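Local coordinates for protein GH62 arabinofuranosidase (Podospora anserina, PDB 4N4B) that probably hydrolyses terminal alpha-L-arabinofuranoside residues of xylan and is built as a calcium-containing beta-propeller, at residues P33-K38 with W325-I330; I47-I52 with M308-D313; A173-F178 with T191-F196; K143-D148 with N198-P203. All blocks are in the same frame, centred on the assembly; numbering follows the deposited sequence.

Interaction 1 of 4, residues P33-K38 with W325-I330; sequences PLVGPK and WRLGFI
Arg326 runs along Pro33, Val35, Gly36 and Pro37. CB of Arg326 touches CB of Pro33 at 3.8 Å, and its CD approaches CA of Gly36. CD of Pro37 sits over one face of the guanidinium, toward its rim and 3.3 Å from NH1 of Arg326. A bend at chi2 (-67°) helps carry NH1 back to O of Trp325, 2.9 Å away; Ala45 O takes a bond from the same nitrogen. With an alanine here, Pro37 is likely to lose the flat group it packs on and the two carbonyls their shared donor.

Val35 and Leu327 form a single antiparallel bridge: N of Leu327 donates to O of Val35 at 3.0 Å, nearly straight at 168°. In return Leu327 O accepts twice, from Leu34 N at 2.9 Å and from Val35 N at 3.1 Å, which makes the pairing a classic beta bulge. CB of Val35 and CB of Leu327 meet at 4.0 Å, and CD1 of Leu34 abuts the edge of the Phe329 ring.

The loop between strands 28-30 and 46-55 thus lies beside strand 326-332, itself paired with strand 306-311, while Val35 and Leu327 both pack on Phe76 of strand 70-78.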
loop_
_atom_site.group_PDB
_atom_site.type_symbol
_atom_site.label_atom_id
_atom_site.label_comp_id
_atom_site.label_asym_id
_atom_site.label_seq_id
_atom_site.Cartn_x
_atom_site.Cartn_y
_atom_site.Cartn_z
ATOM N N PRO A 33 -7.615 -16.215 5.369
ATOM C CA PRO A 33 -8.161 -14.903 5.426
ATOM C C PRO A 33 -8.356 -14.555 6.883
ATOM O O PRO A 33 -8.992 -15.365 7.628
ATOM C CB PRO A 33 -9.490 -14.984 4.658
ATOM C CG PRO A 33 -9.881 -16.441 4.828
ATOM C CD PRO A 33 -8.649 -17.249 4.944
ATOM N N LEU A 34 -7.682 -13.620 7.393
ATOM C CA LEU A 34 -7.692 -13.272 8.816
ATOM C C LEU A 34 -8.595 -12.123 9.092
ATOM O O LEU A 34 -9.274 -12.131 10.148
ATOM C CB LEU A 34 -6.265 -13.000 9.311
ATOM C CG LEU A 34 -5.356 -14.192 9.309
ATOM C CD1 LEU A 34 -3.942 -13.793 9.693
ATOM C CD2 LEU A 34 -5.848 -15.294 10.172
ATOM N N VAL A 35 -8.653 -11.084 8.280
ATOM C CA VAL A 35 -9.369 -9.866 8.603
ATOM C C VAL A 35 -10.450 -9.605 7.599
ATOM O O VAL A 35 -10.198 -9.580 6.377
ATOM C CB VAL A 35 -8.472 -8.610 8.666
ATOM C CG1 VAL A 35 -9.242 -7.377 9.018
ATOM C CG2 VAL A 35 -7.312 -8.820 9.640
ATOM N N GLY A 36 -11.658 -9.455 8.000
ATOM C CA GLY A 36 -12.814 -9.110 7.207
ATOM C C GLY A 36 -13.718 -8.141 7.917
ATOM O O GLY A 36 -13.523 -7.741 9.068
ATOM N N PRO A 37 -14.820 -7.726 7.272
ATOM C CA PRO A 37 -15.812 -6.792 7.825
ATOM C C PRO A 37 -16.454 -7.407 9.062
ATOM O O PRO A 37 -16.612 -8.631 9.212
ATOM C CB PRO A 37 -16.836 -6.567 6.671
ATOM C CG PRO A 37 -16.145 -7.064 5.436
ATOM C CD PRO A 37 -15.113 -8.077 5.878
ATOM N N LYS A 38 -16.792 -6.512 9.953
ATOM C CA LYS A 38 -17.540 -6.821 11.199
ATOM C C LYS A 38 -18.988 -6.765 10.849
ATOM O O LYS A 38 -19.469 -5.954 10.078
ATOM C CB LYS A 38 -17.212 -5.843 12.322
ATOM C CG LYS A 38 -15.718 -5.717 12.637
ATOM C CD LYS A 38 -15.143 -6.995 13.161
ATOM C CE LYS A 38 -13.761 -6.574 13.729
ATOM N NZ LYS A 38 -13.113 -7.752 14.249
ATOM N N TRP A 325 -13.304 -8.743 -0.339
ATOM C CA TRP A 325 -11.893 -8.678 -0.019
ATOM C C TRP A 325 -11.638 -8.895 1.482
ATOM O O TRP A 325 -12.326 -8.377 2.286
ATOM C CB TRP A 325 -11.278 -7.321 -0.453
ATOM C CG TRP A 325 -11.249 -7.046 -1.884
ATOM C CD1 TRP A 325 -12.119 -6.286 -2.553
ATOM C CD2 TRP A 325 -10.366 -7.599 -2.859
ATOM N NE1 TRP A 325 -11.828 -6.257 -3.869
ATOM C CE2 TRP A 325 -10.767 -7.085 -4.102
ATOM C CE3 TRP A 325 -9.258 -8.449 -2.803
ATOM C CZ2 TRP A 325 -10.101 -7.367 -5.262
ATOM C CZ3 TRP A 325 -8.599 -8.753 -3.959
ATOM C CH2 TRP A 325 -9.015 -8.199 -5.186
ATOM N N ARG A 326 -10.632 -9.724 1.754
ATOM C CA ARG A 326 -10.162 -10.071 3.075
ATOM C C ARG A 326 -8.639 -9.976 3.097
ATOM O O ARG A 326 -8.023 -10.124 2.125
ATOM C CB ARG A 326 -10.581 -11.522 3.459
ATOM C CG ARG A 326 -12.050 -11.919 3.246
ATOM C CD ARG A 326 -12.967 -11.149 4.193
ATOM N NE ARG A 326 -14.379 -11.459 3.978
ATOM C CZ ARG A 326 -15.235 -10.676 3.358
ATOM N NH1 ARG A 326 -14.888 -9.520 2.887
ATOM N NH2 ARG A 326 -16.492 -11.037 3.263
ATOM N N LEU A 327 -8.112 -9.776 4.289
ATOM C CA LEU A 327 -6.661 -9.627 4.468
ATOM C C LEU A 327 -6.037 -10.859 5.090
ATOM O O LEU A 327 -6.545 -11.415 5.984
ATOM C CB LEU A 327 -6.292 -8.389 5.335
ATOM C CG LEU A 327 -6.935 -7.040 4.984
ATOM C CD1 LEU A 327 -6.420 -5.946 5.936
ATOM C CD2 LEU A 327 -6.645 -6.700 3.515
ATOM N N GLY A 328 -4.889 -11.216 4.546
ATOM C CA GLY A 328 -4.010 -12.223 5.075
ATOM C C GLY A 328 -2.573 -11.762 4.996
ATOM O O GLY A 328 -2.278 -10.615 4.688
ATOM N N PHE A 329 -1.688 -12.720 5.238
ATOM C CA PHE A 329 -0.243 -12.444 5.133
ATOM C C PHE A 329 0.414 -13.476 4.291
ATOM O O PHE A 329 0.109 -14.687 4.420
ATOM C CB PHE A 329 0.480 -12.482 6.527
ATOM C CG PHE A 329 -0.029 -11.501 7.563
ATOM C CD1 PHE A 329 0.499 -10.257 7.575
ATOM C CD2 PHE A 329 -1.023 -11.784 8.441
ATOM C CE1 PHE A 329 0.142 -9.326 8.562
ATOM C CE2 PHE A 329 -1.414 -10.837 9.399
ATOM C CZ PHE A 329 -0.801 -9.619 9.383
ATOM N N ILE A 330 1.400 -13.061 3.520
ATOM C CA ILE A 330 2.404 -13.960 2.915
ATOM C C ILE A 330 3.747 -13.751 3.559
ATOM O O ILE A 330 4.137 -12.582 3.823
ATOM C CB ILE A 330 2.480 -13.893 1.381
ATOM C CG1 ILE A 330 2.569 -12.474 0.857
ATOM C CG2 ILE A 330 1.264 -14.663 0.807
ATOM C CD1 ILE A 330 2.673 -12.370 -0.642
#

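Interaction 2 of 4, residues I47-I52 with M308-D313; sequences IKDPTI and MYQGMD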
loop_
_atom_site.group_PDB
_atom_site.type_symbol
_atom_site.label_atom_id
_atom_site.label_comp_id
_atom_site.label_asym_id
_atom_site.label_seq_id
_atom_site.Cartn_x
_atom_site.Cartn_y
_atom_site.Cartn_z
ATOM N N ILE A 47 -12.439 -5.343 3.342
ATOM C CA ILE A 47 -11.335 -4.646 4.063
ATOM C C ILE A 47 -10.143 -4.815 3.214
ATOM O O ILE A 47 -9.811 -5.896 2.713
ATOM C CB ILE A 47 -11.138 -5.217 5.468
ATOM C CG1 ILE A 47 -12.472 -5.156 6.293
ATOM C CG2 ILE A 47 -10.042 -4.498 6.219
ATOM C CD1 ILE A 47 -12.965 -3.807 6.592
ATOM N N LYS A 48 -9.452 -3.690 2.933
ATOM C CA LYS A 48 -8.620 -3.599 1.729
ATOM C C LYS A 48 -7.379 -2.777 1.996
ATOM O O LYS A 48 -7.307 -1.932 2.878
ATOM C CB LYS A 48 -9.371 -2.915 0.578
ATOM C CG LYS A 48 -10.577 -3.682 0.078
ATOM C CD LYS A 48 -11.144 -3.013 -1.110
ATOM C CE LYS A 48 -10.345 -3.251 -2.336
ATOM N NZ LYS A 48 -10.847 -2.452 -3.465
ATOM N N ASP A 49 -6.416 -2.914 1.126
ATOM C CA ASP A 49 -5.318 -1.966 0.882
ATOM C C ASP A 49 -4.519 -1.595 2.171
ATOM O O ASP A 49 -4.309 -0.400 2.457
ATOM C CB ASP A 49 -5.876 -0.646 0.313
ATOM C CG ASP A 49 -6.926 -0.793 -0.789
ATOM O OD1 ASP A 49 -6.739 -1.714 -1.591
ATOM O OD2 ASP A 49 -7.872 0.040 -0.796
ATOM N N PRO A 50 -4.093 -2.599 2.911
ATOM C CA PRO A 50 -3.483 -2.258 4.247
ATOM C C PRO A 50 -2.147 -1.580 4.188
ATOM O O PRO A 50 -1.338 -1.779 3.271
ATOM C CB PRO A 50 -3.358 -3.596 4.891
ATOM C CG PRO A 50 -3.193 -4.566 3.743
ATOM C CD PRO A 50 -4.186 -4.056 2.741
ATOM N N THR A 51 -1.938 -0.762 5.207
ATOM C CA THR A 51 -0.556 -0.303 5.618
ATOM C C THR A 51 -0.354 -0.875 6.974
ATOM O O THR A 51 -1.227 -0.903 7.829
ATOM C CB THR A 51 -0.518 1.228 5.576
ATOM O OG1 THR A 51 0.826 1.672 5.928
ATOM C CG2 THR A 51 -1.428 1.927 6.483
ATOM N N ILE A 52 0.886 -1.358 7.217
ATOM C CA ILE A 52 1.171 -2.077 8.488
ATOM C C ILE A 52 2.594 -1.824 8.938
ATOM O O ILE A 52 3.558 -1.988 8.200
ATOM C CB ILE A 52 0.891 -3.589 8.285
ATOM C CG1 ILE A 52 1.216 -4.330 9.561
ATOM C CG2 ILE A 52 1.591 -4.153 7.077
ATOM C CD1 ILE A 52 0.666 -5.732 9.600
ATOM N N MET A 308 1.358 -8.092 4.243
ATOM C CA MET A 308 -0.074 -8.167 4.447
ATOM C C MET A 308 -0.713 -7.831 3.134
ATOM O O MET A 308 -0.375 -6.805 2.552
ATOM C CB MET A 308 -0.493 -7.213 5.548
ATOM C CG MET A 308 -1.853 -7.583 6.105
ATOM S SD MET A 308 -2.424 -6.406 7.331
ATOM C CE MET A 308 -3.663 -7.311 8.187
ATOM N N TYR A 309 -1.660 -8.645 2.676
ATOM C CA TYR A 309 -2.282 -8.466 1.357
ATOM C C TYR A 309 -3.736 -8.700 1.419
ATOM O O TYR A 309 -4.295 -9.262 2.351
ATOM C CB TYR A 309 -1.579 -9.338 0.333
ATOM C CG TYR A 309 -2.033 -10.802 0.434
ATOM C CD1 TYR A 309 -1.567 -11.670 1.411
ATOM C CD2 TYR A 309 -2.955 -11.324 -0.467
ATOM C CE1 TYR A 309 -1.966 -12.985 1.501
ATOM C CE2 TYR A 309 -3.337 -12.653 -0.421
ATOM C CZ TYR A 309 -2.830 -13.448 0.581
ATOM O OH TYR A 309 -3.241 -14.811 0.581
ATOM N N GLN A 310 -4.412 -8.315 0.345
ATOM C CA GLN A 310 -5.848 -8.595 0.169
ATOM C C GLN A 310 -6.047 -9.672 -0.903
ATOM O O GLN A 310 -5.393 -9.681 -1.946
ATOM C CB GLN A 310 -6.617 -7.328 -0.175
ATOM C CG GLN A 310 -6.290 -6.714 -1.492
ATOM C CD GLN A 310 -7.096 -5.469 -1.762
ATOM O OE1 GLN A 310 -7.518 -4.739 -0.890
ATOM N NE2 GLN A 310 -7.284 -5.180 -3.070
ATOM N N GLY A 311 -7.011 -10.479 -0.574
ATOM C CA GLY A 311 -7.443 -11.517 -1.459
ATOM C C GLY A 311 -8.965 -11.697 -1.420
ATOM O O GLY A 311 -9.593 -11.128 -0.663
ATOM N N MET A 312 -9.461 -12.576 -2.260
ATOM C CA MET A 312 -10.877 -12.869 -2.304
ATOM C C MET A 312 -11.130 -14.228 -2.959
ATOM O O MET A 312 -10.388 -14.711 -3.754
ATOM C CB MET A 312 -11.676 -11.789 -3.056
ATOM C CG MET A 312 -11.237 -11.617 -4.462
ATOM S SD MET A 312 -12.292 -10.506 -5.415
ATOM C CE MET A 312 -13.331 -11.764 -6.185
ATOM N N ASP A 313 -12.277 -14.766 -2.596
ATOM C CA ASP A 313 -12.760 -16.006 -3.219
ATOM C C ASP A 313 -12.737 -15.859 -4.734
ATOM O O ASP A 313 -13.354 -15.029 -5.228
ATOM C CB ASP A 313 -14.169 -16.297 -2.730
ATOM C CG ASP A 313 -14.759 -17.631 -3.281
ATOM O OD1 ASP A 313 -14.331 -18.146 -4.251
ATOM O OD2 ASP A 313 -15.716 -18.045 -2.675
HETATM O O HOH W 1 -7.719 -2.435 -4.035
#
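Gln310 reaches across to Asp49 and Lys48 with its terminal amide. OE1 accepts from Asp49 N at 2.9 Å, the donor lying 38° out of the amide carbonyl plane. The same OE1 presses on CB of Lys48 at 3.0 Å and stands 3.2 Å from OD1 of Asp49, two acceptors without a bond. A water bridges the three side chains: it donates to OD1 of Asp49 (2.7 Å), accepts from NE2 of Gln310 (2.9 Å) and takes a weak bond from NZ of Lys48, whose stronger partner is Tyr320 OH. Replacing Gln310 by a leucine would probably leave Asp49 N and the water without their amide mates.

Apolar packing continues along the strands, which run antiparallel at 170°. SD of Met308 lies 3.8 Å from CB of Pro50 and 3.9 Å from CD1 of Ile52. Its CG is anti to the backbone N (chi1 -161°) and the chain beyond is extended, which carries the sulfur to both.

Asp49 OD2 bonds Ser64 OG and a Tris molecule, probably from the crystallisation liquor, that Lys48 NZ also bonds; Asp49 touches His285, a calcium-binding residue in a structure of this protein. The buried amide, with the water, probably serves as a second shell helping hold Asp49, and more weakly Lys48, beside the pocket.

Interaction 3 of 4, residues A173-F178 with T191-F196; sequences ASCHLF and TSLEQF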
loop_
_atom_site.group_PDB
_atom_site.type_symbol
_atom_site.label_atom_id
_atom_site.label_comp_id
_atom_site.label_asym_id
_atom_site.label_seq_id
_atom_site.Cartn_x
_atom_site.Cartn_y
_atom_site.Cartn_z
ATOM N N ALA A 173 17.591 13.928 1.948
ATOM C CA ALA A 173 17.385 15.221 1.296
ATOM C C ALA A 173 15.987 15.645 0.748
ATOM O O ALA A 173 15.605 16.804 0.734
ATOM C CB ALA A 173 18.375 15.325 0.118
ATOM N N SER A 174 15.265 14.597 0.248
ATOM C CA SER A 174 14.089 14.840 -0.544
ATOM C C SER A 174 13.008 13.801 -0.202
ATOM O O SER A 174 13.257 12.700 0.190
ATOM C CB SER A 174 14.316 14.720 -2.012
ATOM O OG SER A 174 15.335 15.702 -2.427
ATOM N N CYS A 175 11.749 14.277 -0.328
ATOM C CA CYS A 175 10.570 13.407 -0.163
ATOM C C CYS A 175 9.825 13.339 -1.458
ATOM O O CYS A 175 9.521 14.357 -2.098
ATOM C CB CYS A 175 9.648 13.959 0.892
ATOM S SG CYS A 175 10.316 13.900 2.577
ATOM N N HIS A 176 9.477 12.111 -1.828
ATOM C CA HIS A 176 8.832 11.787 -3.116
ATOM C C HIS A 176 7.424 11.218 -2.871
ATOM O O HIS A 176 7.213 10.496 -1.863
ATOM C CB HIS A 176 9.659 10.711 -3.819
ATOM C CG HIS A 176 11.072 11.143 -4.116
ATOM N ND1 HIS A 176 12.147 11.114 -3.238
ATOM C CD2 HIS A 176 11.464 11.640 -5.296
ATOM C CE1 HIS A 176 13.188 11.631 -3.957
ATOM N NE2 HIS A 176 12.807 11.874 -5.183
ATOM N N LEU A 177 6.535 11.575 -3.739
ATOM C CA LEU A 177 5.130 11.184 -3.691
ATOM C C LEU A 177 4.783 10.526 -4.991
ATOM O O LEU A 177 4.761 11.155 -6.065
ATOM C CB LEU A 177 4.230 12.356 -3.467
ATOM C CG LEU A 177 2.680 12.200 -3.526
ATOM C CD1 LEU A 177 2.280 11.164 -2.488
ATOM C CD2 LEU A 177 1.991 13.503 -3.370
ATOM N N PHE A 178 4.488 9.239 -4.899
ATOM C CA PHE A 178 4.124 8.362 -6.006
ATOM C C PHE A 178 2.618 8.202 -6.090
ATOM O O PHE A 178 1.933 8.235 -5.023
ATOM C CB PHE A 178 4.744 7.023 -5.914
ATOM C CG PHE A 178 6.221 7.006 -6.096
ATOM C CD1 PHE A 178 7.092 7.294 -5.073
ATOM C CD2 PHE A 178 6.744 6.619 -7.343
ATOM C CE1 PHE A 178 8.500 7.178 -5.325
ATOM C CE2 PHE A 178 8.121 6.540 -7.554
ATOM C CZ PHE A 178 8.963 6.891 -6.554
ATOM N N THR A 191 9.676 17.023 -3.145
ATOM C CA THR A 191 9.953 18.285 -2.399
ATOM C C THR A 191 11.111 18.022 -1.505
ATOM O O THR A 191 11.546 16.881 -1.297
ATOM C CB THR A 191 8.722 18.708 -1.635
ATOM O OG1 THR A 191 8.867 20.088 -1.221
ATOM C CG2 THR A 191 8.387 17.812 -0.433
ATOM N N SER A 192 11.706 19.103 -0.957
ATOM C CA SER A 192 12.739 18.834 -0.019
ATOM C C SER A 192 12.235 18.284 1.287
ATOM O O SER A 192 11.074 18.505 1.666
ATOM C CB SER A 192 13.501 20.177 0.263
ATOM O OG SER A 192 12.786 21.007 1.076
ATOM N N LEU A 193 13.108 17.614 2.025
ATOM C CA LEU A 193 12.843 17.093 3.324
ATOM C C LEU A 193 12.293 18.163 4.236
ATOM O O LEU A 193 11.343 17.975 5.017
ATOM C CB LEU A 193 14.043 16.327 3.946
ATOM C CG LEU A 193 13.819 15.663 5.293
ATOM C CD1 LEU A 193 12.811 14.480 5.178
ATOM C CD2 LEU A 193 15.134 15.187 5.909
ATOM N N GLU A 194 12.924 19.358 4.175
ATOM C CA GLU A 194 12.581 20.435 5.018
ATOM C C GLU A 194 11.267 21.110 4.712
ATOM O O GLU A 194 10.652 21.722 5.624
ATOM C CB GLU A 194 13.799 21.497 5.004
ATOM C CG GLU A 194 15.188 20.911 5.449
ATOM C CD GLU A 194 15.984 20.006 4.407
ATOM O OE1 GLU A 194 15.682 19.830 3.147
ATOM O OE2 GLU A 194 17.016 19.417 4.868
ATOM N N GLN A 195 10.790 20.948 3.474
ATOM C CA GLN A 195 9.550 21.548 3.047
ATOM C C GLN A 195 8.320 20.598 3.227
ATOM O O GLN A 195 7.209 21.074 3.391
ATOM C CB GLN A 195 9.644 21.929 1.598
ATOM C CG GLN A 195 10.605 23.104 1.263
ATOM C CD GLN A 195 10.582 23.202 -0.250
ATOM O OE1 GLN A 195 9.617 23.702 -0.816
ATOM N NE2 GLN A 195 11.495 22.508 -0.918
ATOM N N PHE A 196 8.609 19.307 3.247
ATOM C CA PHE A 196 7.531 18.291 3.345
ATOM C C PHE A 196 6.586 18.654 4.463
ATOM O O PHE A 196 7.036 18.958 5.584
ATOM C CB PHE A 196 8.166 16.963 3.549
ATOM C CG PHE A 196 7.093 15.848 3.603
ATOM C CD1 PHE A 196 6.487 15.515 4.793
ATOM C CD2 PHE A 196 6.696 15.216 2.448
ATOM C CE1 PHE A 196 5.497 14.477 4.835
ATOM C CE2 PHE A 196 5.671 14.223 2.453
ATOM C CZ PHE A 196 5.126 13.867 3.660
HETATM O O HOH W 2 17.201 18.799 1.242
#
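Cys175 and Thr191 face each other in the beta hairpin of strands 174-180 and 185-192, which belongs to a four-stranded antiparallel blade of the propeller. Backbone bonds come first. N of Cys175 donates to O of Thr191 at 2.8 Å and N of Thr191 returns the bond to O of Cys175 at 2.9 Å, closing a hydrogen-bonded pair. Ser174 and Ser192 form the adjoining non-hydrogen-bonded pair, their side chains diverging. Beyond it, where the second strand gives way to a turn, N of Leu193 bonds O of Ala173 at 2.9 Å from 45° above the carbonyl plane. Within that turn, Ser192 O receives both Gln195 N and Phe196 N.

Water supplies a further link: one molecule donates to O of Ala173 and to OE1 of Glu194, each at 2.6 Å, at the exposed end of the hairpin.

Apolar packing gathers round Cys175, whose disulfide to Cys170 ties this strand to strand 164-170. Phe110 of strand 103-110 touches Cys175, Leu193 and the Phe196 ring, so the hairpin end also packs on another blade. CD1 of Leu193 lies 3.7 Å from SG of Cys175. Phe196, with CG anti to its own N (chi1 -178°), turns its ring to the cysteine, CD2 being 3.6 Å from CB of Cys175. SG of Cys175 meets that ring obliquely, 4.5 Å from the Phe196 centroid and 38° off the normal.

Interaction 4 of 4, residues K143-D148 with N198-P203; sequences KVFYPD and NGMSQP
The carbonyl O of Phe145 is gripped by two waters that carry it across to Met200. One donates to Phe145 O at 2.8 Å and accepts from Met200 N at 3.1 Å; the other donates both to Phe145 O at 2.9 Å and to Met200 O at 2.8 Å. Both backbone polar atoms of Met200 are thus tied to one carbonyl through solvent, and the two loops join without direct backbone pairing.

Side chains close the rest. Met200 and Phe145 lie side by side, pointing the same way, with CG of Met200 4.0 Å from CD1 of Phe145. That CG, anti to the carbonyl carbon (chi1 -79°), is set beside the Phe145 ring, the CB itself pointing toward the other segment. Tyr146 turns its ring edge to the second loop: O of Ser201 lies in the ring plane, 3.6 Å from CE1 of Tyr146. Ser189 OG bonds both Tyr146 OH and Ser201 O, fixing the two around one hydroxyl. CD of Pro203 approaches the tyrosine ring obliquely, 4.3 Å from CE1 of Tyr146.

Leu177 of strand 174-180 packs against Phe145, Tyr146 and Met200 alike. The contact joins the loop after strand 143-144, outermost in one antiparallel sheet, to the loop before strand 204-208, outermost in the next.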
loop_
_atom_site.group_PDB
_atom_site.type_symbol
_atom_site.label_atom_id
_atom_site.label_comp_id
_atom_site.label_asym_id
_atom_site.label_seq_id
_atom_site.Cartn_x
_atom_site.Cartn_y
_atom_site.Cartn_z
ATOM N N LYS A 143 -5.379 17.494 4.595
ATOM C CA LYS A 143 -4.776 18.541 3.714
ATOM C C LYS A 143 -4.314 17.824 2.497
ATOM O O LYS A 143 -4.143 16.590 2.470
ATOM C CB LYS A 143 -3.664 19.287 4.424
ATOM C CG LYS A 143 -4.156 20.119 5.551
ATOM C CD LYS A 143 -3.003 21.002 6.069
ATOM C CE LYS A 143 -3.462 22.118 7.060
ATOM N NZ LYS A 143 -3.799 21.487 8.347
ATOM N N VAL A 144 -4.099 18.563 1.381
ATOM C CA VAL A 144 -3.752 17.965 0.100
ATOM C C VAL A 144 -2.362 18.280 -0.316
ATOM O O VAL A 144 -1.874 19.426 -0.144
ATOM C CB VAL A 144 -4.839 18.259 -0.991
ATOM C CG1 VAL A 144 -6.208 17.681 -0.605
ATOM C CG2 VAL A 144 -4.901 19.743 -1.308
ATOM N N PHE A 145 -1.687 17.387 -0.998
ATOM C CA PHE A 145 -0.385 17.595 -1.553
ATOM C C PHE A 145 -0.404 18.468 -2.798
ATOM O O PHE A 145 0.608 19.045 -3.107
ATOM C CB PHE A 145 0.298 16.294 -1.898
ATOM C CG PHE A 145 0.752 15.488 -0.674
ATOM C CD1 PHE A 145 1.886 15.858 0.038
ATOM C CD2 PHE A 145 0.049 14.349 -0.255
ATOM C CE1 PHE A 145 2.314 15.119 1.103
ATOM C CE2 PHE A 145 0.492 13.596 0.830
ATOM C CZ PHE A 145 1.613 13.999 1.490
ATOM N N TYR A 146 -1.549 18.525 -3.482
ATOM C CA TYR A 146 -1.648 19.261 -4.759
ATOM C C TYR A 146 -2.810 20.238 -4.594
ATOM O O TYR A 146 -3.968 20.057 -5.022
ATOM C CB TYR A 146 -1.892 18.304 -5.929
ATOM C CG TYR A 146 -0.774 17.357 -6.165
ATOM C CD1 TYR A 146 0.378 17.700 -6.781
ATOM C CD2 TYR A 146 -0.905 16.046 -5.731
ATOM C CE1 TYR A 146 1.372 16.799 -7.008
ATOM C CE2 TYR A 146 0.050 15.127 -5.978
ATOM C CZ TYR A 146 1.230 15.454 -6.625
ATOM O OH TYR A 146 2.143 14.515 -6.893
ATOM N N PRO A 147 -2.579 21.438 -3.924
ATOM C CA PRO A 147 -3.676 22.354 -3.640
ATOM C C PRO A 147 -4.296 23.028 -4.825
ATOM O O PRO A 147 -5.407 23.509 -4.670
ATOM C CB PRO A 147 -3.003 23.421 -2.741
ATOM C CG PRO A 147 -1.547 23.323 -3.101
ATOM C CD PRO A 147 -1.247 21.864 -3.389
ATOM N N ASP A 148 -3.683 22.915 -5.968
ATOM C CA ASP A 148 -4.229 23.462 -7.219
ATOM C C ASP A 148 -4.998 22.441 -7.972
ATOM O O ASP A 148 -5.552 22.794 -9.035
ATOM C CB ASP A 148 -3.120 24.126 -8.047
ATOM C CG ASP A 148 -2.630 25.419 -7.383
ATOM O OD1 ASP A 148 -3.436 26.184 -6.785
ATOM O OD2 ASP A 148 -1.422 25.606 -7.401
ATOM N N ASN A 198 4.717 20.282 2.127
ATOM C CA ASN A 198 4.504 21.309 1.174
ATOM C C ASN A 198 5.470 21.343 -0.013
ATOM O O ASN A 198 6.540 20.761 0.074
ATOM C CB ASN A 198 4.556 22.655 1.967
ATOM C CG ASN A 198 3.586 22.676 3.127
ATOM O OD1 ASN A 198 2.356 22.574 2.944
ATOM N ND2 ASN A 198 4.083 22.801 4.301
ATOM N N GLY A 199 5.030 22.015 -1.061
ATOM C CA GLY A 199 5.945 22.216 -2.200
ATOM C C GLY A 199 6.101 21.106 -3.194
ATOM O O GLY A 199 7.044 21.079 -3.961
ATOM N N MET A 200 5.264 20.044 -3.158
ATOM C CA MET A 200 5.443 18.992 -4.115
ATOM C C MET A 200 5.464 19.533 -5.579
ATOM O O MET A 200 4.521 20.251 -5.931
ATOM C CB MET A 200 4.287 17.923 -3.973
ATOM C CG MET A 200 4.571 16.968 -2.761
ATOM S SD MET A 200 5.919 15.951 -2.995
ATOM C CE MET A 200 5.848 15.096 -1.393
ATOM N N SER A 201 6.437 19.041 -6.319
ATOM C CA SER A 201 6.569 19.425 -7.731
ATOM C C SER A 201 5.366 18.903 -8.529
ATOM O O SER A 201 4.643 17.934 -8.118
ATOM C CB SER A 201 7.876 18.838 -8.247
ATOM O OG SER A 201 7.809 17.409 -8.207
ATOM N N GLN A 202 5.159 19.410 -9.730
ATOM C CA GLN A 202 4.298 18.741 -10.689
ATOM C C GLN A 202 5.006 17.390 -11.040
ATOM O O GLN A 202 6.233 17.260 -11.155
ATOM C CB GLN A 202 4.148 19.604 -11.948
ATOM C CG GLN A 202 3.226 20.798 -11.680
ATOM C CD GLN A 202 1.793 20.413 -11.350
ATOM O OE1 GLN A 202 1.097 19.830 -12.171
ATOM N NE2 GLN A 202 1.323 20.687 -10.125
ATOM N N PRO A 203 4.259 16.271 -11.038
ATOM C CA PRO A 203 4.845 14.960 -11.193
ATOM C C PRO A 203 5.431 14.776 -12.596
ATOM O O PRO A 203 4.924 15.332 -13.572
ATOM C CB PRO A 203 3.674 13.989 -10.959
ATOM C CG PRO A 203 2.490 14.767 -11.095
ATOM C CD PRO A 203 2.779 16.283 -10.990
HETATM O O HOH W 3 2.756 19.765 -1.415
HETATM O O HOH W 4 1.961 20.829 -4.917
#

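From the N terminus, the chain opens interaction 1 at 33-38, interaction 2 at 47-52, interaction 4 at 143-148 and interaction 3 at 173-178. It closes them in reverse order, at 191-196, 198-203, 308-313 and 325-330, so the four loops nest and none cross. Interactions 1 and 2 touch, their strands 326-332 and 306-311 being neighbours in one sheet, and together they draw the C-terminal part of the chain back to its beginning. Interactions 3 and 4 lie on the opposite side of the chain's centre; Thr191 OG1 probably bonds Asn198 O between them. There interaction 3 closes a hairpin within one blade, and interaction 4 ties that blade to the one before it. The two pairs do not touch.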